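Side-chain contacts in putative uncharacterized protein (PDB 3L7T), which binds zinc and, as a member of the glyoxalase/VOC superfamily, may have lactoylglutathione lyase activity, though this remains uncertain: residues D42-L47 / E53-G58; R110-D113 / K118-F121; V24-F29 / L102-E107. All blocks are in the same frame, centred on the assembly; numbering follows the deposited sequence.

Contact 1. Residues D42-L47 / E53-G58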
loop_
_atom_site.group_PDB
_atom_site.type_symbol
_atom_site.label_atom_id
_atom_site.label_comp_id
_atom_site.label_asym_id
_atom_site.label_seq_id
_atom_site.Cartn_x
_atom_site.Cartn_y
_atom_site.Cartn_z
ATOM N N ASP A 42 -6.213 9.786 -15.746
ATOM C CA ASP A 42 -5.711 11.127 -15.426
ATOM C C ASP A 42 -4.191 11.105 -15.335
ATOM O O ASP A 42 -3.548 10.569 -16.262
ATOM C CB ASP A 42 -6.407 11.662 -14.178
ATOM C CG ASP A 42 -7.918 11.778 -14.378
ATOM O OD1 ASP A 42 -8.317 12.210 -15.486
ATOM O OD2 ASP A 42 -8.697 11.369 -13.474
ATOM N N TYR A 43 -3.594 11.700 -14.291
ATOM C CA TYR A 43 -2.126 11.735 -14.216
ATOM C C TYR A 43 -1.648 10.539 -13.448
ATOM O O TYR A 43 -2.206 10.202 -12.382
ATOM C CB TYR A 43 -1.608 13.020 -13.532
ATOM C CG TYR A 43 -1.925 14.254 -14.358
ATOM C CD1 TYR A 43 -1.038 14.691 -15.338
ATOM C CD2 TYR A 43 -3.092 14.964 -14.158
ATOM C CE1 TYR A 43 -1.291 15.810 -16.094
ATOM C CE2 TYR A 43 -3.383 16.085 -14.946
ATOM C CZ TYR A 43 -2.488 16.472 -15.924
ATOM O OH TYR A 43 -2.746 17.587 -16.695
ATOM N N LYS A 44 -0.676 9.849 -14.035
ATOM C CA LYS A 44 -0.046 8.722 -13.383
ATOM C C LYS A 44 1.440 9.014 -13.280
ATOM O O LYS A 44 2.099 9.292 -14.284
ATOM C CB LYS A 44 -0.277 7.442 -14.201
ATOM C CG LYS A 44 0.372 6.179 -13.575
ATOM C CD LYS A 44 0.176 4.919 -14.445
ATOM C CE LYS A 44 0.751 3.689 -13.751
ATOM N NZ LYS A 44 2.225 3.493 -14.008
ATOM N N LEU A 45 1.898 9.162 -12.048
ATOM C CA LEU A 45 3.243 9.591 -11.752
ATOM C C LEU A 45 3.958 8.384 -11.139
ATOM O O LEU A 45 3.575 7.918 -10.057
ATOM C CB LEU A 45 3.200 10.728 -10.737
ATOM C CG LEU A 45 4.559 11.160 -10.169
ATOM C CD1 LEU A 45 5.571 11.677 -11.211
ATOM C CD2 LEU A 45 4.341 12.183 -9.085
ATOM N N ASP A 46 5.009 7.911 -11.809
ATOM C CA ASP A 46 5.729 6.717 -11.347
ATOM C C ASP A 46 7.057 7.103 -10.714
ATOM O O ASP A 46 7.910 7.734 -11.361
ATOM C CB ASP A 46 5.982 5.778 -12.525
ATOM C CG ASP A 46 4.682 5.307 -13.197
ATOM O OD1 ASP A 46 3.647 5.138 -12.498
ATOM O OD2 ASP A 46 4.705 5.073 -14.428
ATOM N N LEU A 47 7.216 6.742 -9.438
ATOM C CA LEU A 47 8.388 7.162 -8.649
ATOM C C LEU A 47 9.265 5.982 -8.268
ATOM O O LEU A 47 8.771 4.902 -7.972
ATOM C CB LEU A 47 7.907 7.832 -7.357
ATOM C CG LEU A 47 7.000 9.046 -7.579
ATOM C CD1 LEU A 47 6.784 9.801 -6.266
ATOM C CD2 LEU A 47 7.596 10.042 -8.626
ATOM N N GLU A 53 8.413 0.478 -7.437
ATOM C CA GLU A 53 7.892 1.778 -7.859
ATOM C C GLU A 53 6.713 2.219 -6.977
ATOM O O GLU A 53 5.962 1.394 -6.489
ATOM C CB GLU A 53 7.458 1.724 -9.328
ATOM C CG GLU A 53 8.607 1.417 -10.290
ATOM C CD GLU A 53 8.202 1.568 -11.757
ATOM O OE1 GLU A 53 7.103 2.095 -12.046
ATOM O OE2 GLU A 53 8.981 1.140 -12.625
ATOM N N LEU A 54 6.539 3.521 -6.809
ATOM C CA LEU A 54 5.295 4.070 -6.236
ATOM C C LEU A 54 4.535 4.714 -7.376
ATOM O O LEU A 54 5.103 5.534 -8.089
ATOM C CB LEU A 54 5.635 5.166 -5.212
ATOM C CG LEU A 54 6.582 4.730 -4.115
ATOM C CD1 LEU A 54 6.815 5.943 -3.153
ATOM C CD2 LEU A 54 6.064 3.536 -3.374
ATOM N N GLU A 55 3.282 4.312 -7.590
ATOM C CA GLU A 55 2.491 4.863 -8.681
ATOM C C GLU A 55 1.509 5.830 -8.075
ATOM O O GLU A 55 0.606 5.411 -7.371
ATOM C CB GLU A 55 1.682 3.768 -9.381
ATOM C CG GLU A 55 2.489 2.785 -10.188
ATOM C CD GLU A 55 1.605 1.891 -11.037
ATOM O OE1 GLU A 55 0.385 1.779 -10.726
ATOM O OE2 GLU A 55 2.186 1.182 -11.888
ATOM N N ILE A 56 1.667 7.113 -8.349
ATOM C CA ILE A 56 0.748 8.103 -7.811
ATOM C C ILE A 56 -0.309 8.453 -8.876
ATOM O O ILE A 56 0.039 8.871 -9.993
ATOM C CB ILE A 56 1.502 9.355 -7.376
ATOM C CG1 ILE A 56 2.689 9.021 -6.459
ATOM C CG2 ILE A 56 0.551 10.362 -6.736
ATOM C CD1 ILE A 56 2.332 8.388 -5.178
ATOM N N PHE A 57 -1.585 8.339 -8.511
ATOM C CA PHE A 57 -2.667 8.664 -9.432
ATOM C C PHE A 57 -3.425 9.845 -8.900
ATOM O O PHE A 57 -3.858 9.833 -7.765
ATOM C CB PHE A 57 -3.652 7.507 -9.557
ATOM C CG PHE A 57 -3.117 6.326 -10.319
ATOM C CD1 PHE A 57 -3.351 6.198 -11.683
ATOM C CD2 PHE A 57 -2.482 5.291 -9.646
ATOM C CE1 PHE A 57 -2.931 5.066 -12.390
ATOM C CE2 PHE A 57 -2.086 4.131 -10.333
ATOM C CZ PHE A 57 -2.304 4.042 -11.716
ATOM N N GLY A 58 -3.688 10.834 -9.739
ATOM C CA GLY A 58 -4.541 11.919 -9.260
ATOM C C GLY A 58 -4.828 12.803 -10.437
ATOM O O GLY A 58 -4.420 12.514 -11.560
#

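Contact 2. Residues R110-D113 / K118-F121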
loop_
_atom_site.group_PDB
_atom_site.type_symbol
_atom_site.label_atom_id
_atom_site.label_comp_id
_atom_site.label_asym_id
_atom_site.label_seq_id
_atom_site.Cartn_x
_atom_site.Cartn_y
_atom_site.Cartn_z
ATOM N N ARG A 110 8.923 6.684 18.244
ATOM C CA ARG A 110 8.627 5.547 19.087
ATOM C C ARG A 110 9.423 4.328 18.659
ATOM O O ARG A 110 10.230 4.400 17.737
ATOM C CB ARG A 110 7.142 5.235 19.095
ATOM C CG ARG A 110 6.466 5.331 17.759
ATOM C CD ARG A 110 5.017 5.784 17.936
ATOM N NE ARG A 110 4.473 5.388 19.236
ATOM C CZ ARG A 110 3.703 4.318 19.426
ATOM N NH1 ARG A 110 3.389 3.540 18.396
ATOM N NH2 ARG A 110 3.240 4.028 20.637
ATOM N N TYR A 111 9.294 3.250 19.397
ATOM C CA TYR A 111 10.089 2.073 19.156
ATOM C C TYR A 111 9.206 0.925 18.674
ATOM O O TYR A 111 8.129 0.766 19.128
ATOM C CB TYR A 111 10.893 1.690 20.403
ATOM C CG TYR A 111 11.798 2.770 20.881
ATOM C CD1 TYR A 111 13.126 2.762 20.568
ATOM C CD2 TYR A 111 11.320 3.815 21.615
ATOM C CE1 TYR A 111 13.948 3.743 20.974
ATOM C CE2 TYR A 111 12.132 4.805 22.019
ATOM C CZ TYR A 111 13.450 4.774 21.698
ATOM O OH TYR A 111 14.259 5.781 22.125
ATOM N N ASP A 112 9.681 0.156 17.720
ATOM C CA ASP A 112 8.907 -0.941 17.156
ATOM C C ASP A 112 8.625 -1.929 18.261
ATOM O O ASP A 112 9.468 -2.199 19.071
ATOM C CB ASP A 112 9.666 -1.618 16.018
ATOM C CG ASP A 112 8.858 -2.637 15.311
ATOM O OD1 ASP A 112 8.408 -3.572 15.925
ATOM O OD2 ASP A 112 8.665 -2.531 14.118
ATOM N N ASP A 113 7.420 -2.446 18.286
ATOM C CA ASP A 113 7.029 -3.260 19.375
ATOM C C ASP A 113 7.647 -4.635 19.388
ATOM O O ASP A 113 7.771 -5.246 20.412
ATOM C CB ASP A 113 5.545 -3.376 19.393
ATOM C CG ASP A 113 4.924 -2.477 20.390
ATOM O OD1 ASP A 113 5.605 -1.986 21.308
ATOM O OD2 ASP A 113 3.732 -2.276 20.264
ATOM N N LYS A 118 13.802 2.211 16.223
ATOM C CA LYS A 118 13.115 3.492 16.147
ATOM C C LYS A 118 12.240 3.634 14.892
ATOM O O LYS A 118 12.580 3.154 13.819
ATOM C CB LYS A 118 14.115 4.646 16.221
ATOM C CG LYS A 118 14.793 4.790 17.560
ATOM C CD LYS A 118 16.232 5.246 17.375
ATOM C CE LYS A 118 16.443 6.661 17.895
ATOM N NZ LYS A 118 16.141 6.774 19.349
ATOM N N MET A 119 11.152 4.379 15.021
ATOM C CA MET A 119 10.273 4.616 13.872
ATOM C C MET A 119 9.482 5.868 14.187
ATOM O O MET A 119 9.405 6.262 15.350
ATOM C CB MET A 119 9.317 3.452 13.684
ATOM C CG MET A 119 8.580 3.105 14.938
ATOM S SD MET A 119 7.570 1.631 14.780
ATOM C CE MET A 119 6.232 2.054 15.890
ATOM N N ALA A 120 8.881 6.488 13.164
ATOM C CA ALA A 120 8.073 7.682 13.393
ATOM C C ALA A 120 7.091 7.821 12.231
ATOM O O ALA A 120 7.449 7.537 11.100
ATOM C CB ALA A 120 8.961 8.902 13.486
ATOM N N PHE A 121 5.842 8.162 12.536
ATOM C CA PHE A 121 4.846 8.485 11.512
ATOM C C PHE A 121 4.800 9.943 11.094
ATOM O O PHE A 121 4.899 10.873 11.920
ATOM C CB PHE A 121 3.440 8.069 11.954
ATOM C CG PHE A 121 3.183 6.588 11.866
ATOM C CD1 PHE A 121 2.736 6.010 10.676
ATOM C CD2 PHE A 121 3.352 5.785 12.983
ATOM C CE1 PHE A 121 2.479 4.648 10.599
ATOM C CE2 PHE A 121 3.102 4.425 12.920
ATOM C CZ PHE A 121 2.672 3.852 11.726
#

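Contact 3. Residues V24-F29 / L102-E107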
loop_
_atom_site.group_PDB
_atom_site.type_symbol
_atom_site.label_atom_id
_atom_site.label_comp_id
_atom_site.label_asym_id
_atom_site.label_seq_id
_atom_site.Cartn_x
_atom_site.Cartn_y
_atom_site.Cartn_z
ATOM N N VAL A 24 7.833 14.394 -4.738
ATOM C CA VAL A 24 8.986 14.579 -5.618
ATOM C C VAL A 24 9.908 15.650 -5.020
ATOM O O VAL A 24 11.094 15.410 -4.811
ATOM C CB VAL A 24 8.564 14.951 -7.062
ATOM C CG1 VAL A 24 9.782 15.231 -7.929
ATOM C CG2 VAL A 24 7.705 13.831 -7.717
ATOM N N ASN A 25 9.344 16.771 -4.592
ATOM C CA ASN A 25 10.175 17.881 -4.090
ATOM C C ASN A 25 10.547 17.901 -2.605
ATOM O O ASN A 25 11.642 18.321 -2.238
ATOM C CB ASN A 25 9.606 19.224 -4.552
ATOM C CG ASN A 25 9.652 19.367 -6.059
ATOM O OD1 ASN A 25 10.470 18.720 -6.715
ATOM N ND2 ASN A 25 8.766 20.184 -6.617
ATOM N N GLN A 26 9.659 17.424 -1.743
ATOM C CA GLN A 26 9.969 17.345 -0.325
ATOM C C GLN A 26 10.564 15.997 0.119
ATOM O O GLN A 26 11.557 15.943 0.861
ATOM C CB GLN A 26 8.730 17.700 0.487
ATOM C CG GLN A 26 8.259 19.124 0.245
ATOM C CD GLN A 26 7.239 19.547 1.265
ATOM O OE1 GLN A 26 7.539 20.305 2.198
ATOM N NE2 GLN A 26 6.048 18.982 1.160
ATOM N N LEU A 27 10.013 14.898 -0.383
ATOM C CA LEU A 27 10.529 13.601 0.024
ATOM C C LEU A 27 11.667 13.161 -0.877
ATOM O O LEU A 27 12.481 12.332 -0.491
ATOM C CB LEU A 27 9.426 12.545 0.065
ATOM C CG LEU A 27 8.255 12.797 1.020
ATOM C CD1 LEU A 27 7.418 11.538 1.193
ATOM C CD2 LEU A 27 8.739 13.360 2.361
ATOM N N GLY A 28 11.806 13.832 -2.013
ATOM C CA GLY A 28 12.942 13.601 -2.924
ATOM C C GLY A 28 12.921 12.325 -3.759
ATOM O O GLY A 28 13.962 11.900 -4.275
ATOM N N PHE A 29 11.751 11.713 -3.943
ATOM C CA PHE A 29 11.679 10.549 -4.837
ATOM C C PHE A 29 12.029 10.891 -6.304
ATOM O O PHE A 29 11.530 11.858 -6.859
ATOM C CB PHE A 29 10.292 9.926 -4.779
ATOM C CG PHE A 29 10.021 9.174 -3.514
ATOM C CD1 PHE A 29 10.697 8.010 -3.223
ATOM C CD2 PHE A 29 9.080 9.632 -2.618
ATOM C CE1 PHE A 29 10.487 7.357 -2.025
ATOM C CE2 PHE A 29 8.887 8.991 -1.399
ATOM C CZ PHE A 29 9.564 7.832 -1.128
ATOM N N LEU A 102 11.405 20.810 6.826
ATOM C CA LEU A 102 10.741 21.045 5.538
ATOM C C LEU A 102 9.320 21.521 5.730
ATOM O O LEU A 102 8.677 21.967 4.785
ATOM C CB LEU A 102 10.760 19.779 4.664
ATOM C CG LEU A 102 12.118 19.380 4.080
ATOM C CD1 LEU A 102 12.125 17.928 3.615
ATOM C CD2 LEU A 102 12.550 20.316 2.946
ATOM N N GLY A 103 8.826 21.428 6.958
ATOM C CA GLY A 103 7.482 21.857 7.272
ATOM C C GLY A 103 6.498 20.706 7.240
ATOM O O GLY A 103 5.287 20.926 7.192
ATOM N N ILE A 104 7.014 19.479 7.355
ATOM C CA ILE A 104 6.164 18.286 7.467
ATOM C C ILE A 104 6.119 17.845 8.933
ATOM O O ILE A 104 7.166 17.626 9.536
ATOM C CB ILE A 104 6.742 17.116 6.616
ATOM C CG1 ILE A 104 6.918 17.541 5.150
ATOM C CG2 ILE A 104 5.876 15.865 6.719
ATOM C CD1 ILE A 104 5.645 17.971 4.493
ATOM N N ARG A 105 4.928 17.732 9.503
ATOM C CA ARG A 105 4.810 17.352 10.921
ATOM C C ARG A 105 5.100 15.870 11.104
ATOM O O ARG A 105 4.520 15.028 10.418
ATOM C CB ARG A 105 3.414 17.655 11.466
ATOM C CG ARG A 105 3.268 17.366 12.969
ATOM C CD ARG A 105 2.008 16.562 13.276
ATOM N NE ARG A 105 0.825 17.413 13.401
ATOM C CZ ARG A 105 0.098 17.545 14.514
ATOM N NH1 ARG A 105 0.411 16.854 15.607
ATOM N NH2 ARG A 105 -0.960 18.353 14.528
ATOM N N VAL A 106 6.009 15.558 12.020
ATOM C CA VAL A 106 6.342 14.169 12.314
ATOM C C VAL A 106 6.046 13.868 13.776
ATOM O O VAL A 106 6.489 14.596 14.674
ATOM C CB VAL A 106 7.808 13.889 12.021
ATOM C CG1 VAL A 106 8.097 12.370 12.077
ATOM C CG2 VAL A 106 8.166 14.467 10.645
ATOM N N GLU A 107 5.248 12.837 14.012
ATOM C CA GLU A 107 4.949 12.431 15.389
ATOM C C GLU A 107 6.199 11.931 16.126
ATOM O O GLU A 107 7.245 11.658 15.513
ATOM C CB GLU A 107 3.803 11.403 15.397
ATOM C CG GLU A 107 2.494 12.011 14.855
ATOM C CD GLU A 107 1.300 11.051 14.853
ATOM O OE1 GLU A 107 1.505 9.824 15.017
ATOM O OE2 GLU A 107 0.155 11.526 14.643
#

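Contact 1. Residues D42-L47 / E53-G58
Lys44 runs beside the ring of Phe57 and then turns toward Glu55. Its aliphatic part lies over one face of the ring, with CG 4.1 Å from the Phe57 centroid, a CH-pi contact. The chain is extended as far as CE, and a bend at the last torsion (chi4 -86°) swings NZ to the carboxylates. NZ bonds Asp46 OD1 at 2.6 Å from the syn side and reaches Glu55 OE2 more weakly at 3.1 Å. One ammonium thus serves two carboxylates lying side by side, probably easing their mutual repulsion, and Arg33 is a second positive partner of Asp46; Glu55 is itself a zinc ligand together with His8.

Packing is tightest in the middle of the hairpin. Ile56 N to Leu45 O is 2.7 Å and almost straight (173°), while on the face away from the zinc Leu45 CB lies 4.0 Å from Ile56 CB. Between the two strands the Tyr43 end is looser: Tyr43 N to Gly58 O measures 3.0 Å and is more bent (149°), and the partly exposed tyrosine ring leads off the hairpin to stack on His36 and Tyr16.

These strands are central in the sheet, between strand 5-12 and strand 30-37. Leu45 and Leu47 pack on helix 16-26, whereas the lysine face meets the second subunit, whose Arg83 makes a cation-pi contact with Phe57.

Contact 2. Residues R110-D113 / K118-F121
The carbonyl oxygen of Arg110 takes the amide of Met119 (Met119 N to Arg110 O, 2.9 Å) and, beside it, a weaker CA-H contact from Lys118 CA at 3.4 Å. The return bond, Arg110 N to Met119 O, is 3.0 Å long, so the two residues form an antiparallel hydrogen-bonded pair. On their face of the sheet the methionine does most of the touching. Its first torsion (chi1 52°) places CG between the backbone N and the carbonyl carbon, which tucks the chain in under the partner strand: Met119 CG comes to 3.5 Å from Arg110 O, and SD to 3.7 Å from Asp112 CA. The methyl then crosses the arginine at an angle, Met119 CE lying 3.8 Å from Arg110 CG, near the root of a chain that bends at chi2 and chi3.

This is the beta hairpin made by strand 110-111, at the edge of its four-stranded sheet within the chain, and strand 118-123, one place further in. In the VOC fold such a sheet curls to line one half of a metal site, and here Met119 also packs against His133 and against Glu131, known to bind zinc although it holds none in this chain of the model.

The opposite face carries Tyr111 and Lys118, a non-hydrogen-bonded pair whose side chains run alongside each other. Lys118 CG meets the ring obliquely, 3.7 Å from Tyr111 CE1; the tyrosine is exposed, while the lysine is partly covered by Val92 and Glu134. The lysine amine also has a long, weak ion pair with Glu93. At the turn, Asp112 has two partners: OD1 accepts the amide of Tyr114, and OD2 is hydrogen-bonded to His133 NE2.

Contact 3. Residues V24-F29 / L102-E107
Gln26 overlaps the tip of Ile104 with the flat end of its side chain. Ile104 CD1 lies 3.9 Å from Gln26 CD, the carbon at the centre of the amide group. The glutamine reaches this far because it leaves the backbone with CG beside its own N (chi1 -63°) and stays extended at the next bond, while the isoleucine sends CG1 and CD1 back toward it, so that the two chains cross.

The second touch is nearer the main chain. Leu102 points at the helix end, and its CD1 settles 3.4 Å from the backbone O of Gln26. The two backbones stay well apart, with Gln26 CA and Leu102 CA 7.0 Å from each other, and side chains bridge the gap. The patch is small, 191 Å² counting both sides. No hydrogen bond across it is clear, and the exposed Leu102 leaves one flank to solvent. Toward the interior the surroundings are apolar: Ile104 also rests on Phe22 and Phe122, and Leu27 packs on the same two residues and on Leu99.

Glycines end the helical paths on both sides. Gly28 leaves helical geometry with positive phi (75°). Gly103 does so too (phi 96°), with two bonds back into the last turn, a Schellman motif that ends helix 92-102; Ile104, the next residue, points toward Gln26. Further along, Arg96 of helix 92-102 holds the carbonyl oxygens of Val106 and Glu107. What meets here is the C-terminal end of helix 16-26 and the exit from helix 92-102, each helix belonging with one of the two beta sheets, consistent with the paired beta-alpha-beta-beta-beta modules of the VOC fold.

How the contacts relate
Contacts 1 and 2 are hairpins of two different sheets, on opposite sides of the chain's centre; their centres lie about 28 Å apart and they do not touch. Contact 3 lies about 18 Å from each, centre to centre, and touches both. Leu47 CD1 packs 3.8 Å from Phe29 CB on the contact 1 side, and Phe121 O lies 2.9 Å from Glu107 N, a probable hydrogen bond, on the contact 2 side. Glu55 of contact 1 binds the zinc with His8; Met119 of contact 2 only packs beside Glu131, a zinc-binding residue holding no metal in this chain. Glu55 also packs on His84 of the second subunit, consistent with a metal site shared across the dimer.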